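Local coordinates for uncharacterized protein (Bacillus subtilis, PDB 5DQV), which is an HD-domain hydrolase characterised as a metal-dependent nucleotide pyrophosphohydrolase, carrying nickel at its metal site in this crystal, at residues V44-G47 / E48-A52; R188-F191 / M192-Y195. All coordinates share one frame; numbering follows the deposited sequence.

Contact 1. Residues V44-G47 / E48-A52; sequences VYIG and EKENA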
loop_
_atom_site.group_PDB
_atom_site.type_symbol
_atom_site.label_atom_id
_atom_site.label_comp_id
_atom_site.label_asym_id
_atom_site.label_seq_id
_atom_site.Cartn_x
_atom_site.Cartn_y
_atom_site.Cartn_z
ATOM N N VAL A 44 2.169 1.094 -25.510
ATOM C CA VAL A 44 2.953 1.208 -26.746
ATOM C C VAL A 44 3.734 -0.082 -26.948
ATOM O O VAL A 44 3.824 -0.615 -28.095
ATOM C CB VAL A 44 3.871 2.515 -26.747
ATOM C CG1 VAL A 44 4.994 2.425 -27.809
ATOM C CG2 VAL A 44 2.964 3.795 -26.930
ATOM N N TYR A 45 4.253 -0.639 -25.851
ATOM C CA TYR A 45 4.985 -1.912 -25.925
ATOM C C TYR A 45 4.100 -3.076 -26.467
ATOM O O TYR A 45 4.428 -3.760 -27.439
ATOM C CB TYR A 45 5.587 -2.281 -24.561
ATOM C CG TYR A 45 6.146 -3.681 -24.572
ATOM C CD1 TYR A 45 7.449 -3.910 -25.035
ATOM C CD2 TYR A 45 5.404 -4.769 -24.145
ATOM C CE1 TYR A 45 7.987 -5.177 -25.077
ATOM C CE2 TYR A 45 5.944 -6.055 -24.175
ATOM C CZ TYR A 45 7.237 -6.243 -24.652
ATOM O OH TYR A 45 7.812 -7.489 -24.705
ATOM N N ILE A 46 2.941 -3.230 -25.871
ATOM C CA ILE A 46 1.940 -4.233 -26.310
ATOM C C ILE A 46 1.454 -3.991 -27.758
ATOM O O ILE A 46 1.370 -4.904 -28.563
ATOM C CB ILE A 46 0.760 -4.206 -25.373
ATOM C CG1 ILE A 46 1.181 -4.723 -23.987
ATOM C CG2 ILE A 46 -0.403 -5.083 -25.902
ATOM C CD1 ILE A 46 0.170 -4.409 -22.904
ATOM N N GLY A 47 1.153 -2.736 -28.056
ATOM C CA GLY A 47 0.731 -2.292 -29.345
ATOM C C GLY A 47 1.695 -2.639 -30.445
ATOM O O GLY A 47 1.293 -3.108 -31.529
ATOM N N GLU A 48 2.983 -2.481 -30.163
ATOM C CA GLU A 48 3.995 -2.838 -31.140
ATOM C C GLU A 48 4.054 -4.354 -31.379
ATOM O O GLU A 48 4.072 -4.800 -32.524
ATOM C CB GLU A 48 5.370 -2.225 -30.774
ATOM C CG GLU A 48 6.431 -2.455 -31.897
ATOM C CD GLU A 48 7.170 -3.801 -31.817
ATOM O OE1 GLU A 48 7.207 -4.395 -30.712
ATOM O OE2 GLU A 48 7.752 -4.263 -32.853
ATOM N N LYS A 49 4.019 -5.150 -30.316
ATOM C CA LYS A 49 3.971 -6.608 -30.442
ATOM C C LYS A 49 2.721 -7.074 -31.168
ATOM O O LYS A 49 2.764 -8.066 -31.897
ATOM C CB LYS A 49 4.026 -7.283 -29.062
ATOM C CG LYS A 49 5.322 -7.016 -28.246
ATOM C CD LYS A 49 6.479 -7.697 -28.857
ATOM C CE LYS A 49 7.693 -7.599 -27.987
ATOM N NZ LYS A 49 8.837 -8.111 -28.751
ATOM N N GLU A 50 1.614 -6.365 -30.956
ATOM C CA GLU A 50 0.310 -6.784 -31.500
ATOM C C GLU A 50 0.007 -6.174 -32.878
ATOM O O GLU A 50 -1.025 -6.447 -33.453
ATOM C CB GLU A 50 -0.788 -6.437 -30.489
ATOM C CG GLU A 50 -0.697 -7.243 -29.187
ATOM C CD GLU A 50 -1.166 -8.659 -29.343
ATOM O OE1 GLU A 50 -2.145 -8.904 -30.122
ATOM O OE2 GLU A 50 -0.561 -9.551 -28.716
ATOM N N ASN A 51 0.912 -5.332 -33.382
ATOM C CA ASN A 51 0.735 -4.603 -34.652
ATOM C C ASN A 51 -0.503 -3.736 -34.671
ATOM O O ASN A 51 -1.207 -3.697 -35.680
ATOM C CB ASN A 51 0.656 -5.578 -35.843
ATOM C CG ASN A 51 1.982 -6.184 -36.188
ATOM O OD1 ASN A 51 2.204 -7.365 -35.969
ATOM N ND2 ASN A 51 2.860 -5.380 -36.754
ATOM N N ALA A 52 -0.765 -3.038 -33.565
ATOM C CA ALA A 52 -1.881 -2.127 -33.465
ATOM C C ALA A 52 -1.377 -0.756 -33.931
ATOM O O ALA A 52 -0.170 -0.566 -34.113
ATOM C CB ALA A 52 -2.385 -2.085 -32.034
HETATM O O HOH W 1 7.283 -3.955 -28.107
#
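A Schellman motif closes helix 33-50 of the HD domain, and G47 and A52 meet across it. The amide N of A52 reaches back to G47 O at 2.9 Å with an N-H...O angle of 165°, while N51, at positive phi, turns the chain out of the helix and its N makes a weak bond to E48 O. The same G47 O also receives a weak bond from E50 N, which belongs chiefly to I46 O at 2.8 Å. Along the last turn, the side chains of I46 and E50 run side by side, with CG2 of I46 3.9 Å from CG of E50. Beyond them, E50 OE2 is hydrogen-bonded to OG1 of T180 at the start of helix 179-202, while I46 also packs on V125 and L132 of helix 121-132.

On another side of the helix, K49 bends at chi2 (-70°), which carries its chain obliquely across the ring of Y45. K49 CG sits above one face of the ring, nearer its edge than its centre, and CE comes to 3.3 Å from the phenol OH of Y45. The carbonyl O of Y45 accepts K49 N and also a water that donates a second bond to the carboxylate of E48, at 2.6 Å from OE1.

Contact 2. Residues R188-F191 / M192-Y195; sequences RHEF and MLQY
H189 and L193, one turn apart on helix 179-202, pack their side chains together. CG of L193 lies over one face of the H189 imidazole, and its CD1 methyl comes to 3.6 Å from NE2 of H189, the shortest approach between side chains here. That methyl is shared: the carboxylate of E190 approaches it from another direction, with OE1 and OE2 both 3.8 Å from L193 CD1.

M192 is extended through its first two torsions and then turns at chi3 (45°), bringing CE back to 4.1 Å from ND1 of H189. Its CB rests 3.4 Å from H189 O. F191 and Y195, four residues apart, lie on another side of the helix from H189, and with CG anti to the backbone N their rings reach helix 136-150, where both touch I140. The ring of F191 also packs on Y195 of the second subunit.

Regular backbone bonds run beneath, among them L193 N to H189 O at 2.9 Å. Q194 lays CG 3.4 Å from E190 O, while its OE1 is hydrogen-bonded to NH1 of R197, further along the helix. Between the two segments the side chains meet through van der Waals contact, and the polar ends of R188, Q194 and Y195 find their partners outside 188-195: NH1 of R188 makes a weak bond to L132 O, and the hydroxyl of Y195, hydrogen-bonded to the carbonyl O of A137 of the second subunit, is committed to the dimer interface.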
loop_
_atom_site.group_PDB
_atom_site.type_symbol
_atom_site.label_atom_id
_atom_site.label_comp_id
_atom_site.label_asym_id
_atom_site.label_seq_id
_atom_site.Cartn_x
_atom_site.Cartn_y
_atom_site.Cartn_z
ATOM N N ARG A 188 2.989 -10.966 -13.343
ATOM C CA ARG A 188 2.464 -10.015 -12.359
ATOM C C ARG A 188 1.453 -10.659 -11.407
ATOM O O ARG A 188 1.487 -10.432 -10.214
ATOM C CB ARG A 188 1.846 -8.786 -13.066
ATOM C CG ARG A 188 2.887 -7.899 -13.740
ATOM C CD ARG A 188 2.206 -6.585 -14.178
ATOM N NE ARG A 188 3.150 -5.789 -14.885
ATOM C CZ ARG A 188 3.199 -4.456 -14.865
ATOM N NH1 ARG A 188 2.332 -3.723 -14.145
ATOM N NH2 ARG A 188 4.163 -3.887 -15.514
ATOM N N HIS A 189 0.586 -11.469 -11.965
ATOM C CA HIS A 189 -0.417 -12.234 -11.216
ATOM C C HIS A 189 0.245 -13.204 -10.280
ATOM O O HIS A 189 -0.110 -13.263 -9.129
ATOM C CB HIS A 189 -1.292 -12.975 -12.175
ATOM C CG HIS A 189 -2.337 -13.823 -11.525
ATOM N ND1 HIS A 189 -3.508 -13.301 -11.026
ATOM C CD2 HIS A 189 -2.391 -15.158 -11.302
ATOM C CE1 HIS A 189 -4.260 -14.287 -10.554
ATOM N NE2 HIS A 189 -3.603 -15.422 -10.706
ATOM N N GLU A 190 1.217 -13.959 -10.781
ATOM C CA GLU A 190 1.913 -14.895 -9.922
ATOM C C GLU A 190 2.653 -14.176 -8.778
ATOM O O GLU A 190 2.742 -14.688 -7.649
ATOM C CB GLU A 190 2.887 -15.747 -10.695
ATOM C CG GLU A 190 2.171 -16.784 -11.558
ATOM C CD GLU A 190 1.239 -17.685 -10.729
ATOM O OE1 GLU A 190 1.612 -18.055 -9.573
ATOM O OE2 GLU A 190 0.141 -18.012 -11.252
ATOM N N PHE A 191 3.239 -13.036 -9.083
ATOM C CA PHE A 191 3.919 -12.269 -8.018
ATOM C C PHE A 191 2.887 -11.821 -6.945
ATOM O O PHE A 191 3.124 -11.865 -5.741
ATOM C CB PHE A 191 4.666 -11.045 -8.591
ATOM C CG PHE A 191 5.416 -10.296 -7.543
ATOM C CD1 PHE A 191 6.601 -10.790 -7.061
ATOM C CD2 PHE A 191 4.849 -9.195 -6.938
ATOM C CE1 PHE A 191 7.267 -10.132 -6.053
ATOM C CE2 PHE A 191 5.488 -8.538 -5.914
ATOM C CZ PHE A 191 6.684 -8.993 -5.470
ATOM N N MET A 192 1.735 -11.367 -7.397
ATOM C CA MET A 192 0.674 -10.944 -6.487
ATOM C C MET A 192 0.204 -12.170 -5.626
ATOM O O MET A 192 0.011 -12.037 -4.443
ATOM C CB MET A 192 -0.478 -10.385 -7.324
ATOM C CG MET A 192 -1.511 -9.615 -6.601
ATOM S SD MET A 192 -2.587 -8.565 -7.760
ATOM C CE MET A 192 -2.940 -9.757 -9.071
ATOM N N LEU A 193 0.140 -13.361 -6.207
ATOM C CA LEU A 193 -0.144 -14.567 -5.439
ATOM C C LEU A 193 0.957 -14.849 -4.392
ATOM O O LEU A 193 0.648 -15.196 -3.260
ATOM C CB LEU A 193 -0.335 -15.757 -6.343
ATOM C CG LEU A 193 -1.689 -15.810 -7.087
ATOM C CD1 LEU A 193 -1.746 -16.977 -8.089
ATOM C CD2 LEU A 193 -2.834 -15.948 -6.065
ATOM N N GLN A 194 2.228 -14.664 -4.757
ATOM C CA GLN A 194 3.300 -14.773 -3.767
ATOM C C GLN A 194 3.177 -13.778 -2.610
ATOM O O GLN A 194 3.442 -14.128 -1.438
ATOM C CB GLN A 194 4.672 -14.757 -4.466
ATOM C CG GLN A 194 4.865 -15.998 -5.366
ATOM C CD GLN A 194 4.676 -17.370 -4.601
ATOM O OE1 GLN A 194 5.298 -17.604 -3.553
ATOM N NE2 GLN A 194 3.765 -18.247 -5.126
ATOM N N TYR A 195 2.720 -12.564 -2.922
ATOM C CA TYR A 195 2.539 -11.485 -1.933
ATOM C C TYR A 195 1.434 -11.873 -0.929
ATOM O O TYR A 195 1.608 -11.801 0.289
ATOM C CB TYR A 195 2.233 -10.147 -2.627
ATOM C CG TYR A 195 2.099 -9.061 -1.609
ATOM C CD1 TYR A 195 0.884 -8.860 -0.982
ATOM C CD2 TYR A 195 3.181 -8.318 -1.195
ATOM C CE1 TYR A 195 0.743 -7.907 -0.013
ATOM C CE2 TYR A 195 3.049 -7.367 -0.198
ATOM C CZ TYR A 195 1.793 -7.194 0.386
ATOM O OH TYR A 195 1.553 -6.285 1.393
#

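How the contacts relate
Contact 1 comes first along the chain, at the C-terminal end of helix 33-50 within the HD domain; contact 2 follows on helix 179-202, the last helix. Their centres lie 24 Å apart and their nearest atoms about 8 Å, without touching. The start of helix 179-202 bridges them, because T180 meets the side chains of contact 1 two turns before 188-195 begins. Helix 121-132 is a second common neighbour, through L132. The side chains of I46 and R188 are about 13 Å and 12 Å from the nickel ion, which is bound by neither. Contact 1 thus joins the end of helix 33-50, which carries the metal ligand H35, to helices 54-63, 121-132 and 179-202, whereas contact 2 also faces the second subunit.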